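Local coordinates for phosphodiesterase MJ0936 (Methanocaldococcus jannaschii, PDB 2AHD), which belongs to the calcineurin-like phosphoesterase superfamily and has the two-sheet sandwich fold of that family, with helices packed on the outside, at residues T30-G35 against V115-H120; I3-D8 against L133-G138; I54-N59 against D82-E87; H122-E127 against T145-I150; D89-F94 against L153-K158. All coordinates share one frame; numbering follows the deposited sequence.

Contact 1 (T30-G35 against V115-H120); sequences TVIHCG and VVIYGH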
# COMPACT_ATOMS: atom_id res chain seq x y z
N THR A 30 2.93 -5.63 -9.16
CA THR A 30 1.72 -5.01 -8.63
C THR A 30 2.08 -3.97 -7.56
O THR A 30 3.22 -3.91 -7.10
CB THR A 30 0.80 -6.07 -8.02
OG1 THR A 30 1.09 -6.20 -6.63
CG2 THR A 30 1.04 -7.43 -8.67
N VAL A 31 1.10 -3.16 -7.17
CA VAL A 31 1.31 -2.12 -6.16
C VAL A 31 0.22 -2.14 -5.10
O VAL A 31 -0.96 -2.19 -5.42
CB VAL A 31 1.35 -0.72 -6.78
CG1 VAL A 31 1.44 0.32 -5.69
CG2 VAL A 31 2.54 -0.58 -7.70
N ILE A 32 0.65 -2.11 -3.84
CA ILE A 32 -0.27 -2.09 -2.69
C ILE A 32 -0.36 -0.67 -2.14
O ILE A 32 0.66 -0.01 -1.93
CB ILE A 32 0.23 -3.00 -1.56
CG1 ILE A 32 0.42 -4.42 -2.06
CG2 ILE A 32 -0.75 -2.97 -0.40
CD1 ILE A 32 0.91 -5.35 -1.00
N HIS A 33 -1.57 -0.18 -1.92
CA HIS A 33 -1.79 1.16 -1.39
C HIS A 33 -2.79 0.95 -0.28
O HIS A 33 -3.94 0.63 -0.53
CB HIS A 33 -2.39 2.04 -2.48
CG HIS A 33 -2.59 3.47 -2.07
ND1 HIS A 33 -3.31 3.82 -0.95
CD2 HIS A 33 -2.21 4.62 -2.66
CE1 HIS A 33 -3.37 5.14 -0.87
NE2 HIS A 33 -2.71 5.65 -1.90
N CYS A 34 -2.37 1.12 0.96
CA CYS A 34 -3.30 0.87 2.05
C CYS A 34 -3.93 2.08 2.68
O CYS A 34 -4.86 1.95 3.47
CB CYS A 34 -2.61 0.05 3.14
SG CYS A 34 -0.81 0.06 3.11
N GLY A 35 -3.43 3.25 2.32
CA GLY A 35 -3.92 4.47 2.94
C GLY A 35 -5.04 5.23 2.30
O GLY A 35 -5.87 4.67 1.60
N VAL A 115 3.53 -11.78 5.71
CA VAL A 115 3.73 -10.35 5.68
C VAL A 115 2.46 -9.64 6.13
O VAL A 115 1.37 -10.14 5.89
CB VAL A 115 4.07 -9.89 4.25
CG1 VAL A 115 4.52 -8.45 4.25
CG2 VAL A 115 5.14 -10.80 3.66
N VAL A 116 2.62 -8.51 6.80
CA VAL A 116 1.48 -7.70 7.24
C VAL A 116 1.81 -6.25 6.91
O VAL A 116 2.76 -5.68 7.43
CB VAL A 116 1.22 -7.82 8.75
CG1 VAL A 116 0.04 -6.97 9.13
CG2 VAL A 116 0.93 -9.25 9.10
N ILE A 117 1.03 -5.67 6.01
CA ILE A 117 1.23 -4.31 5.56
C ILE A 117 0.11 -3.39 6.04
O ILE A 117 -1.06 -3.78 6.02
CB ILE A 117 1.29 -4.27 4.03
CG1 ILE A 117 2.35 -5.27 3.54
CG2 ILE A 117 1.58 -2.86 3.56
CD1 ILE A 117 2.45 -5.36 2.05
N TYR A 118 0.45 -2.18 6.46
CA TYR A 118 -0.56 -1.23 6.94
C TYR A 118 -0.03 0.19 6.92
O TYR A 118 1.17 0.39 6.82
CB TYR A 118 -0.96 -1.61 8.37
CG TYR A 118 0.09 -1.27 9.38
CD1 TYR A 118 -0.02 -0.13 10.17
CD2 TYR A 118 1.22 -2.06 9.52
CE1 TYR A 118 0.97 0.21 11.07
CE2 TYR A 118 2.22 -1.73 10.41
CZ TYR A 118 2.09 -0.59 11.19
OH TYR A 118 3.07 -0.28 12.10
N GLY A 119 -0.92 1.17 7.01
CA GLY A 119 -0.50 2.56 7.00
C GLY A 119 -1.16 3.31 8.14
O GLY A 119 -1.03 2.91 9.30
N HIS A 120 -1.85 4.40 7.83
CA HIS A 120 -2.58 5.18 8.84
C HIS A 120 -1.79 5.98 9.85
O HIS A 120 -2.14 7.12 10.13
CB HIS A 120 -3.52 4.27 9.61
CG HIS A 120 -4.27 4.97 10.70
ND1 HIS A 120 -4.96 6.15 10.50
CD2 HIS A 120 -4.47 4.64 11.99
CE1 HIS A 120 -5.56 6.50 11.62
NE2 HIS A 120 -5.28 5.60 12.54

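Contact 2 (I3-D8 against L133-G138); sequences IGIMSD and LVINPG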
# COMPACT_ATOMS: atom_id res chain seq x y z
N ILE A 3 7.20 -6.20 -5.63
CA ILE A 3 6.00 -5.37 -5.53
C ILE A 3 6.21 -4.05 -4.79
O ILE A 3 7.03 -3.95 -3.89
CB ILE A 3 4.84 -6.14 -4.84
CG1 ILE A 3 5.34 -6.82 -3.57
CG2 ILE A 3 4.25 -7.15 -5.79
CD1 ILE A 3 4.32 -7.74 -2.94
N GLY A 4 5.44 -3.04 -5.20
CA GLY A 4 5.54 -1.73 -4.57
C GLY A 4 4.49 -1.46 -3.51
O GLY A 4 3.32 -1.83 -3.65
N ILE A 5 4.91 -0.80 -2.44
CA ILE A 5 4.02 -0.47 -1.33
C ILE A 5 3.94 1.04 -1.10
O ILE A 5 4.97 1.74 -1.15
CB ILE A 5 4.51 -1.11 -0.03
CG1 ILE A 5 4.89 -2.57 -0.28
CG2 ILE A 5 3.43 -1.03 1.02
CD1 ILE A 5 5.48 -3.26 0.93
N MET A 6 2.74 1.55 -0.87
CA MET A 6 2.55 2.97 -0.61
C MET A 6 1.37 3.10 0.35
O MET A 6 0.73 2.11 0.69
CB MET A 6 2.36 3.75 -1.93
CG MET A 6 1.09 3.50 -2.70
SD MET A 6 1.21 4.14 -4.36
CE MET A 6 1.44 5.78 -4.12
N SER A 7 1.09 4.32 0.82
CA SER A 7 -0.00 4.56 1.76
C SER A 7 -0.16 6.04 2.09
O SER A 7 0.78 6.81 1.92
CB SER A 7 0.25 3.76 3.05
OG SER A 7 -0.79 3.93 4.00
N ASP A 8 -1.34 6.42 2.55
CA ASP A 8 -1.61 7.81 2.92
C ASP A 8 -0.97 8.80 1.96
O ASP A 8 0.06 9.38 2.27
CB ASP A 8 -1.08 8.11 4.33
CG ASP A 8 -1.32 6.98 5.29
OD1 ASP A 8 -2.49 6.61 5.48
OD2 ASP A 8 -0.34 6.45 5.87
N LEU A 133 6.79 -10.49 8.61
CA LEU A 133 7.35 -9.26 8.10
C LEU A 133 6.28 -8.16 8.21
O LEU A 133 5.29 -8.18 7.48
CB LEU A 133 7.79 -9.44 6.65
CG LEU A 133 9.15 -8.84 6.30
CD1 LEU A 133 9.09 -7.31 6.34
CD2 LEU A 133 10.18 -9.36 7.28
N VAL A 134 6.49 -7.22 9.13
CA VAL A 134 5.56 -6.12 9.36
C VAL A 134 6.02 -4.86 8.65
O VAL A 134 7.07 -4.32 8.97
CB VAL A 134 5.42 -5.84 10.85
CG1 VAL A 134 4.42 -4.73 11.07
CG2 VAL A 134 5.00 -7.09 11.57
N ILE A 135 5.22 -4.38 7.71
CA ILE A 135 5.60 -3.21 6.94
C ILE A 135 4.61 -2.05 6.86
O ILE A 135 3.44 -2.23 6.56
CB ILE A 135 5.93 -3.61 5.49
CG1 ILE A 135 7.04 -4.67 5.48
CG2 ILE A 135 6.34 -2.38 4.67
CD1 ILE A 135 7.31 -5.26 4.10
N ASN A 136 5.11 -0.85 7.14
CA ASN A 136 4.33 0.37 7.04
C ASN A 136 5.22 1.18 6.12
O ASN A 136 6.34 1.54 6.47
CB ASN A 136 4.19 1.07 8.40
CG ASN A 136 3.29 2.30 8.34
OD1 ASN A 136 3.35 3.10 7.39
ND2 ASN A 136 2.48 2.48 9.37
N PRO A 137 4.75 1.45 4.91
CA PRO A 137 5.56 2.22 3.97
C PRO A 137 5.80 3.67 4.33
O PRO A 137 6.65 4.34 3.73
CB PRO A 137 4.80 2.07 2.66
CG PRO A 137 3.39 1.94 3.11
CD PRO A 137 3.48 1.03 4.29
N GLY A 138 5.07 4.17 5.33
CA GLY A 138 5.22 5.57 5.70
C GLY A 138 4.24 6.37 4.85
O GLY A 138 3.50 5.80 4.06

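Contact 3 (I54-N59 against D82-E87); sequences IATYGN and DFISVE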
# COMPACT_ATOMS: atom_id res chain seq x y z
N ILE A 54 -3.79 -3.25 -5.42
CA ILE A 54 -4.44 -3.93 -4.30
C ILE A 54 -4.48 -2.83 -3.24
O ILE A 54 -3.47 -2.57 -2.58
CB ILE A 54 -3.61 -5.12 -3.75
CG1 ILE A 54 -3.17 -6.05 -4.88
CG2 ILE A 54 -4.44 -5.89 -2.74
CD1 ILE A 54 -2.12 -5.45 -5.81
N ALA A 55 -5.62 -2.18 -3.10
CA ALA A 55 -5.75 -1.08 -2.15
C ALA A 55 -6.72 -1.37 -1.02
O ALA A 55 -7.56 -2.26 -1.11
CB ALA A 55 -6.17 0.17 -2.88
N THR A 56 -6.60 -0.61 0.06
CA THR A 56 -7.47 -0.75 1.21
C THR A 56 -8.00 0.62 1.58
O THR A 56 -7.31 1.62 1.45
CB THR A 56 -6.71 -1.33 2.41
OG1 THR A 56 -6.53 -2.74 2.21
CG2 THR A 56 -7.48 -1.10 3.69
N TYR A 57 -9.25 0.66 2.05
CA TYR A 57 -9.89 1.91 2.42
C TYR A 57 -9.29 2.54 3.67
O TYR A 57 -9.02 1.87 4.67
CB TYR A 57 -11.40 1.71 2.63
CG TYR A 57 -12.16 1.38 1.37
CD1 TYR A 57 -12.18 2.26 0.30
CD2 TYR A 57 -12.85 0.17 1.24
CE1 TYR A 57 -12.87 1.96 -0.87
CE2 TYR A 57 -13.54 -0.15 0.07
CZ TYR A 57 -13.54 0.75 -0.99
OH TYR A 57 -14.20 0.44 -2.16
N GLY A 58 -9.08 3.85 3.61
CA GLY A 58 -8.54 4.56 4.74
C GLY A 58 -9.73 5.14 5.45
O GLY A 58 -10.84 5.07 4.95
N ASN A 59 -9.52 5.73 6.62
CA ASN A 59 -10.62 6.32 7.37
C ASN A 59 -11.05 7.64 6.76
O ASN A 59 -12.11 8.15 7.09
CB ASN A 59 -10.21 6.53 8.82
CG ASN A 59 -8.84 7.14 8.94
OD1 ASN A 59 -7.88 6.68 8.31
ND2 ASN A 59 -8.73 8.20 9.74
N ASP A 82 -11.80 -3.05 2.83
CA ASP A 82 -11.28 -2.68 4.14
C ASP A 82 -10.09 -3.54 4.54
O ASP A 82 -9.10 -3.04 5.09
CB ASP A 82 -12.36 -2.80 5.19
CG ASP A 82 -13.27 -1.60 5.22
OD1 ASP A 82 -12.77 -0.48 5.50
OD2 ASP A 82 -14.48 -1.77 4.96
N PHE A 83 -10.17 -4.85 4.26
CA PHE A 83 -9.08 -5.77 4.56
C PHE A 83 -8.82 -6.59 3.32
O PHE A 83 -9.68 -6.71 2.46
CB PHE A 83 -9.46 -6.69 5.71
CG PHE A 83 -10.03 -5.96 6.89
CD1 PHE A 83 -11.37 -5.62 6.93
CD2 PHE A 83 -9.21 -5.58 7.94
CE1 PHE A 83 -11.90 -4.90 8.00
CE2 PHE A 83 -9.73 -4.87 9.03
CZ PHE A 83 -11.08 -4.53 9.05
N ILE A 84 -7.61 -7.15 3.20
CA ILE A 84 -7.26 -7.96 2.04
C ILE A 84 -6.32 -9.07 2.43
O ILE A 84 -5.17 -8.82 2.79
CB ILE A 84 -6.56 -7.12 0.94
CG1 ILE A 84 -7.55 -6.15 0.30
CG2 ILE A 84 -5.96 -8.04 -0.10
CD1 ILE A 84 -8.59 -6.77 -0.57
N SER A 85 -6.81 -10.31 2.35
CA SER A 85 -5.99 -11.48 2.66
C SER A 85 -5.62 -12.11 1.32
O SER A 85 -6.49 -12.42 0.52
CB SER A 85 -6.78 -12.46 3.52
OG SER A 85 -5.95 -13.53 3.96
N VAL A 86 -4.32 -12.29 1.07
CA VAL A 86 -3.88 -12.88 -0.19
C VAL A 86 -2.54 -13.59 -0.07
O VAL A 86 -1.98 -13.71 1.02
CB VAL A 86 -3.72 -11.82 -1.30
CG1 VAL A 86 -5.02 -11.10 -1.51
CG2 VAL A 86 -2.61 -10.85 -0.93
N GLU A 87 -2.04 -14.05 -1.21
CA GLU A 87 -0.75 -14.72 -1.28
C GLU A 87 -0.06 -14.38 -2.59
O GLU A 87 -0.70 -14.18 -3.61
CB GLU A 87 -0.89 -16.24 -1.18
CG GLU A 87 0.40 -16.99 -1.60
CD GLU A 87 0.34 -18.50 -1.39
OE1 GLU A 87 1.25 -19.19 -1.92
OE2 GLU A 87 -0.58 -18.99 -0.70
O HOH W 1 -8.45 -0.69 6.68

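Contact 4 (H122-E127 against T145-I150); sequences HERVFE and TGIPTI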
# COMPACT_ATOMS: atom_id res chain seq x y z
N HIS A 122 1.30 6.94 9.51
CA HIS A 122 2.20 7.87 8.83
C HIS A 122 3.61 7.56 9.33
O HIS A 122 4.59 8.12 8.86
CB HIS A 122 1.84 9.32 9.16
CG HIS A 122 0.62 9.83 8.47
ND1 HIS A 122 0.68 10.59 7.32
CD2 HIS A 122 -0.70 9.72 8.77
CE1 HIS A 122 -0.54 10.93 6.95
NE2 HIS A 122 -1.39 10.42 7.81
N GLU A 123 3.69 6.65 10.29
CA GLU A 123 4.96 6.25 10.87
C GLU A 123 5.52 5.03 10.16
O GLU A 123 5.13 3.92 10.45
CB GLU A 123 4.80 5.92 12.35
CG GLU A 123 4.40 7.10 13.21
CD GLU A 123 5.39 8.25 13.13
OE1 GLU A 123 5.16 9.28 13.80
OE2 GLU A 123 6.39 8.14 12.39
N ARG A 124 6.45 5.26 9.23
CA ARG A 124 7.06 4.17 8.49
C ARG A 124 7.84 3.23 9.40
O ARG A 124 8.72 3.66 10.14
CB ARG A 124 8.02 4.73 7.44
CG ARG A 124 9.22 5.41 8.04
CD ARG A 124 10.11 6.06 7.01
NE ARG A 124 11.20 6.76 7.68
CZ ARG A 124 11.04 7.85 8.43
NH1 ARG A 124 9.83 8.36 8.61
NH2 ARG A 124 12.08 8.40 9.03
N VAL A 125 7.51 1.94 9.34
CA VAL A 125 8.21 0.93 10.14
C VAL A 125 8.45 -0.28 9.25
O VAL A 125 7.79 -0.45 8.22
CB VAL A 125 7.40 0.49 11.36
CG1 VAL A 125 6.38 -0.53 10.96
CG2 VAL A 125 8.33 -0.08 12.39
N PHE A 126 9.39 -1.12 9.65
CA PHE A 126 9.77 -2.29 8.89
C PHE A 126 10.56 -3.23 9.78
O PHE A 126 11.78 -3.24 9.75
CB PHE A 126 10.62 -1.84 7.71
CG PHE A 126 11.39 -2.94 7.04
CD1 PHE A 126 10.74 -4.06 6.51
CD2 PHE A 126 12.77 -2.85 6.90
CE1 PHE A 126 11.46 -5.07 5.85
CE2 PHE A 126 13.50 -3.85 6.24
CZ PHE A 126 12.84 -4.96 5.71
N GLU A 127 9.85 -4.00 10.59
CA GLU A 127 10.49 -4.94 11.50
C GLU A 127 9.97 -6.35 11.27
O GLU A 127 9.12 -6.58 10.42
CB GLU A 127 10.25 -4.52 12.95
CG GLU A 127 8.80 -4.27 13.31
CD GLU A 127 8.64 -3.82 14.75
OE1 GLU A 127 7.50 -3.49 15.15
OE2 GLU A 127 9.64 -3.78 15.50
N THR A 145 5.43 14.22 8.81
CA THR A 145 6.78 13.88 9.30
C THR A 145 7.84 14.61 8.48
O THR A 145 9.01 14.63 8.86
CB THR A 145 7.12 12.36 9.19
OG1 THR A 145 7.24 12.00 7.81
CG2 THR A 145 6.06 11.49 9.87
N GLY A 146 7.42 15.18 7.36
CA GLY A 146 8.35 15.89 6.50
C GLY A 146 9.21 14.97 5.67
O GLY A 146 10.10 15.42 4.97
N ILE A 147 8.94 13.68 5.73
CA ILE A 147 9.70 12.69 4.97
C ILE A 147 8.80 11.79 4.15
O ILE A 147 8.28 10.79 4.65
CB ILE A 147 10.54 11.83 5.92
CG1 ILE A 147 11.38 12.75 6.80
CG2 ILE A 147 11.42 10.88 5.13
CD1 ILE A 147 12.13 12.03 7.83
N PRO A 148 8.58 12.12 2.87
CA PRO A 148 7.72 11.30 2.02
C PRO A 148 8.41 9.99 1.62
O PRO A 148 9.54 10.00 1.13
CB PRO A 148 7.45 12.22 0.83
CG PRO A 148 8.70 12.96 0.70
CD PRO A 148 9.04 13.31 2.13
N THR A 149 7.74 8.86 1.84
CA THR A 149 8.33 7.58 1.50
C THR A 149 7.35 6.54 0.95
O THR A 149 6.13 6.61 1.16
CB THR A 149 9.04 6.94 2.72
OG1 THR A 149 8.14 6.86 3.83
CG2 THR A 149 10.23 7.75 3.14
N ILE A 150 7.93 5.60 0.21
CA ILE A 150 7.19 4.48 -0.37
C ILE A 150 8.17 3.35 -0.17
O ILE A 150 9.22 3.55 0.43
CB ILE A 150 6.93 4.64 -1.88
CG1 ILE A 150 8.25 4.83 -2.62
CG2 ILE A 150 5.97 5.78 -2.13
CD1 ILE A 150 8.10 5.18 -4.08

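Contact 5 (D89-F94 against L153-K158); sequences DDLKFF and LDTEKK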
# COMPACT_ATOMS: atom_id res chain seq x y z
N ASP A 89 3.99 -15.26 -4.48
CA ASP A 89 5.30 -15.89 -4.32
C ASP A 89 5.32 -16.77 -3.08
O ASP A 89 6.30 -16.77 -2.33
CB ASP A 89 6.38 -14.81 -4.21
CG ASP A 89 6.95 -14.43 -5.55
OD1 ASP A 89 7.90 -15.11 -5.99
OD2 ASP A 89 6.46 -13.45 -6.17
N ASP A 90 4.23 -17.50 -2.87
CA ASP A 90 4.11 -18.41 -1.73
C ASP A 90 3.92 -17.71 -0.39
O ASP A 90 3.66 -18.37 0.62
CB ASP A 90 5.34 -19.33 -1.65
CG ASP A 90 5.42 -20.32 -2.80
OD1 ASP A 90 4.51 -21.18 -2.92
OD2 ASP A 90 6.40 -20.25 -3.59
N LEU A 91 4.03 -16.38 -0.38
CA LEU A 91 3.90 -15.60 0.84
C LEU A 91 2.47 -15.22 1.17
O LEU A 91 1.69 -14.88 0.28
CB LEU A 91 4.74 -14.34 0.74
CG LEU A 91 6.24 -14.62 0.65
CD1 LEU A 91 6.99 -13.38 0.20
CD2 LEU A 91 6.73 -15.13 1.99
N LYS A 92 2.14 -15.29 2.45
CA LYS A 92 0.80 -14.95 2.94
C LYS A 92 0.78 -13.49 3.36
O LYS A 92 1.54 -13.07 4.24
CB LYS A 92 0.44 -15.83 4.14
CG LYS A 92 -0.75 -16.77 3.92
CD LYS A 92 -0.48 -17.77 2.80
CE LYS A 92 0.68 -18.69 3.14
NZ LYS A 92 0.97 -19.65 2.02
N PHE A 93 -0.10 -12.72 2.73
CA PHE A 93 -0.23 -11.30 3.02
C PHE A 93 -1.53 -10.93 3.72
O PHE A 93 -2.54 -11.63 3.59
CB PHE A 93 -0.18 -10.47 1.73
CG PHE A 93 1.18 -10.38 1.10
CD1 PHE A 93 1.71 -11.45 0.39
CD2 PHE A 93 1.92 -9.21 1.19
CE1 PHE A 93 2.96 -11.34 -0.22
CE2 PHE A 93 3.17 -9.11 0.58
CZ PHE A 93 3.69 -10.17 -0.12
N PHE A 94 -1.48 -9.84 4.47
CA PHE A 94 -2.66 -9.27 5.12
C PHE A 94 -2.46 -7.77 5.06
O PHE A 94 -1.52 -7.25 5.63
CB PHE A 94 -2.81 -9.66 6.57
CG PHE A 94 -4.06 -9.12 7.19
CD1 PHE A 94 -5.30 -9.45 6.66
CD2 PHE A 94 -4.00 -8.26 8.27
CE1 PHE A 94 -6.47 -8.93 7.20
CE2 PHE A 94 -5.18 -7.73 8.82
CZ PHE A 94 -6.41 -8.07 8.28
N LEU A 153 9.15 -4.21 -2.06
CA LEU A 153 9.41 -5.52 -1.47
C LEU A 153 9.83 -6.55 -2.50
O LEU A 153 9.30 -6.60 -3.61
CB LEU A 153 8.18 -6.03 -0.73
CG LEU A 153 8.35 -7.39 -0.08
CD1 LEU A 153 9.50 -7.35 0.89
CD2 LEU A 153 7.09 -7.78 0.64
N ASP A 154 10.78 -7.39 -2.11
CA ASP A 154 11.29 -8.45 -2.97
C ASP A 154 10.66 -9.78 -2.55
O ASP A 154 11.24 -10.51 -1.75
CB ASP A 154 12.81 -8.52 -2.85
CG ASP A 154 13.45 -9.35 -3.94
OD1 ASP A 154 13.23 -9.02 -5.13
OD2 ASP A 154 14.17 -10.33 -3.62
N THR A 155 9.48 -10.08 -3.08
CA THR A 155 8.78 -11.32 -2.74
C THR A 155 9.70 -12.50 -2.94
O THR A 155 9.52 -13.58 -2.37
CB THR A 155 7.53 -11.51 -3.62
OG1 THR A 155 7.87 -11.32 -4.99
CG2 THR A 155 6.43 -10.52 -3.22
N GLU A 156 10.71 -12.28 -3.77
CA GLU A 156 11.70 -13.29 -4.08
C GLU A 156 12.56 -13.60 -2.85
O GLU A 156 12.29 -14.55 -2.12
CB GLU A 156 12.58 -12.79 -5.24
CG GLU A 156 11.78 -12.23 -6.43
CD GLU A 156 11.32 -10.77 -6.24
OE1 GLU A 156 11.88 -9.87 -6.91
OE2 GLU A 156 10.39 -10.51 -5.44
N LYS A 157 13.58 -12.78 -2.63
CA LYS A 157 14.50 -12.96 -1.51
C LYS A 157 14.02 -12.30 -0.21
O LYS A 157 14.75 -12.28 0.78
CB LYS A 157 15.87 -12.39 -1.89
CG LYS A 157 16.20 -12.46 -3.38
CD LYS A 157 17.55 -11.81 -3.71
CE LYS A 157 18.73 -12.57 -3.09
NZ LYS A 157 20.06 -12.02 -3.52
N LYS A 158 12.79 -11.78 -0.21
CA LYS A 158 12.21 -11.12 0.97
C LYS A 158 12.94 -9.85 1.42
O LYS A 158 13.06 -9.60 2.62
CB LYS A 158 12.14 -12.09 2.15
CG LYS A 158 10.99 -13.09 2.10
CD LYS A 158 10.15 -13.01 3.37
CE LYS A 158 10.98 -13.19 4.64
NZ LYS A 158 10.18 -13.07 5.89

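Contact 1 (T30-G35 against V115-H120)
I32 and I117 reach toward each other and meet tip to tip, CD1 of I32 lying 3.4 Å from CD1 of I117. In both isoleucines CG1 stands anti to the carbonyl carbon (chi1 -57° in I32, -54° in I117) and, with the chain extended beyond it, each CD1 points into the gap between strand 30-33 and strand 115-118. This is the close-packed, wholly buried part of the contact, and I5 and I95 thicken it from the adjoining strands. Further along, the packing thins. The sulfur of C34 touches CG2 of I117 at 3.8 Å and then rests against backbone, 3.9 Å from C of Y118 and 4.1 Å from N of G119. Here the strands give way to loops: G35 begins the Gly-Asp motif and G119-H120 the Gly-His-Thr-His motif familiar from the superfamily. The looser side belongs to Y118, whose CB points away from strand 30-33 and whose partly exposed ring packs on L104 of helix 101-110. H120 uses its backbone N to bond D8 OD1. Methyls and the C34 sulfur make the side-chain contacts, so dispersion and the exclusion of water probably hold the two sheets together here, while the polar residues gather just beyond the strand ends.

Contact 2 (I3-D8 against L133-G138)
I5 spreads over I135 and P137, crossing each at about a right angle. Its CB is 4.2 Å from CB of P137. From there the chain forks: CG2, set anti to the backbone N (chi1 -46° for CG1), drops onto the proline ring and lies 3.6 Å from its CG. The other branch runs through CG1 to CD1, which ends 3.9 Å from CG2 of I135 and 4.2 Å from CD1 of the same residue, with I117 packed beside I5. The single residue thus bridges a strand and the loop that follows it. Strand 3-6 is central in the six-stranded sheet and strand 133-136 lies inside the five-stranded one, so I5 sits in the hydrophobic layer of the beta sandwich, and the segment runs on to D8, the aspartate of the Asp-x-His motif of the superfamily. The proline ring is wedged further along as well: its CG is 3.6 Å from CB of S7 and equally near the carbonyl O of M6. An Asx turn shapes the loop, with N136 OD1 taking the N-H of G138 at 2.9 Å (153° at the hydrogen), in the carbonyl plane and on a lone pair. On the facing segment, the chi1 of S7 (-179°) turns OG along the chain, where it makes a weak bond to OD2 of D8.

Contact 3 (I54-N59 against D82-E87)
The Y57 ring lies against the backbone of D82, while the D82 carboxylate reaches the CB of Y57. CD2 of Y57 is 3.7 Å from the backbone N of D82, which comes in obliquely to the ring, and OD1 of D82 sits 3.9 Å from CB of Y57, beside the root of the aromatic side chain. R64 joins the two groups from outside the segments, forming a salt bridge with D82 OD2 and a cation-pi interaction with Y57. The far end of the tyrosine is held by a hydrogen bond between its OH and K68 NZ, so helix 64-74 fixes both flat groups. A water donates to the carbonyl O of D82 at 2.9 Å and more weakly to O of Y57 at 3.3 Å, though it cannot serve every acceptor near it at once. Away from this polar end the contact turns apolar. I54 and I84 cross at about a right angle, CG2 of I54 being 3.7 Å from CG2 of I84. CG2 is anti to the backbone N in both residues (chi1 for CG1 is -50° in I54 and -69° in I84), which brings these two methyls together. The side chains of T56 and I84 slide past each other in opposite directions, OG1 of T56 making a weak bond to D81 O. The N-to-C directions of strands 54-56 and 83-87 are 145° apart, roughly antiparallel but in different sheets. D82 links strand 79-81 to edge strand 83-88 on one flank of a calcineurin-like beta sandwich, with G58-N59 at the superfamily's typical Gly-Asn motif.

Contact 4 (H122-E127 against T145-I150)
T145 meets H122 first, its methyl CG2 lying 3.8 Å from the carbonyl O of H122, with OE2 of E123 a little further off at 4.2 Å. The hydroxyl of T145 faces its own chain: OG1 takes the N-H of I147 at 3.2 Å (154° at the hydrogen) in an ST turn that passes through G146. E139 fastens this end from outside, its OE1 bonding T145 OG1 and its OE2 bonding H122 ND1. I147 comes next and lays CG2 over one face of the R124 guanidinium, while its CD1 approaches NH2 of R124 to 3.8 Å. The arginine gets there with CG between the backbone N and the carbonyl carbon (chi1 67°) and an extended chain from CG to NE, crossing I147 at about a right angle. Beyond P148, T149 sets OG1 3.8 Å from CD of R124, against the aliphatic stem; that hydroxyl is bonded to P137 O. A long, weak ion pair links R124 NE to E162. This partly solvent-facing patch joins the loop leading into strand 125-128, an edge strand of the five-stranded sheet, to the start of strand 149-154, which lies between strands 3-6 and 159-164 and is backed at I150 by helix 13-24.

Contact 5 (D89-F94 against L153-K158)
T155 turns its OG1 to a position between its backbone N and carbonyl carbon (chi1 49°), where it stands 2.8 Å from OD2 of D89. The same torsion puts CG2 anti to the carbonyl carbon and sends it to the rim of the F93 ring, 4.2 Å from CZ. F93 in turn has its CG beside the backbone N (chi1 -73°), and this swings the ring toward strand 149-154. L153 comes from the opposite direction, its CD2 lying 4.1 Å from CE2 of F93; both aliphatic partners, L153 CD2 and T155 CG2, lie at the ring edge, near its plane. L91 adds its two methyls: CD1 rests 3.6 Å from the carbonyl O of T155, and CD2 touches the stem of K158, 4.3 Å from its CD. The E156 carboxylate also lies near the T155 hydroxyl, but its placing in the model is doubtful. M1 packs on D89, T155 and E156, and I3 on F93, L153 and T155. Two beta hairpin turns, one from each sheet, meet here: the turn before strand 91-96 and the turn after strand 149-154, at one end of the two-sheet sandwich of the calcineurin-like fold.

In the fold
From the N terminus, strand 3-6 opens contact 2, strand 30-33 opens contact 1 and strand 52-56 opens contact 3. Contact 3 closes first, at 82-87, nested within contact 1, which is itself nested within contact 2. Segment 89-94 then opens contact 5, and 115-120 closes contact 1, so these two cross. Segment 122-127 opens contact 4; 133-138 closes contact 2, which crosses both contacts 4 and 5. Contact 4 closes at 145-150, inside the loop that contact 5 finishes at 153-158. All five tie the six-stranded sheet to the five-stranded one: contacts 1 and 2 centrally, contacts 3 and 4 on opposite sides, and contact 5 at one end, its centre about 20 Å from that of contact 4.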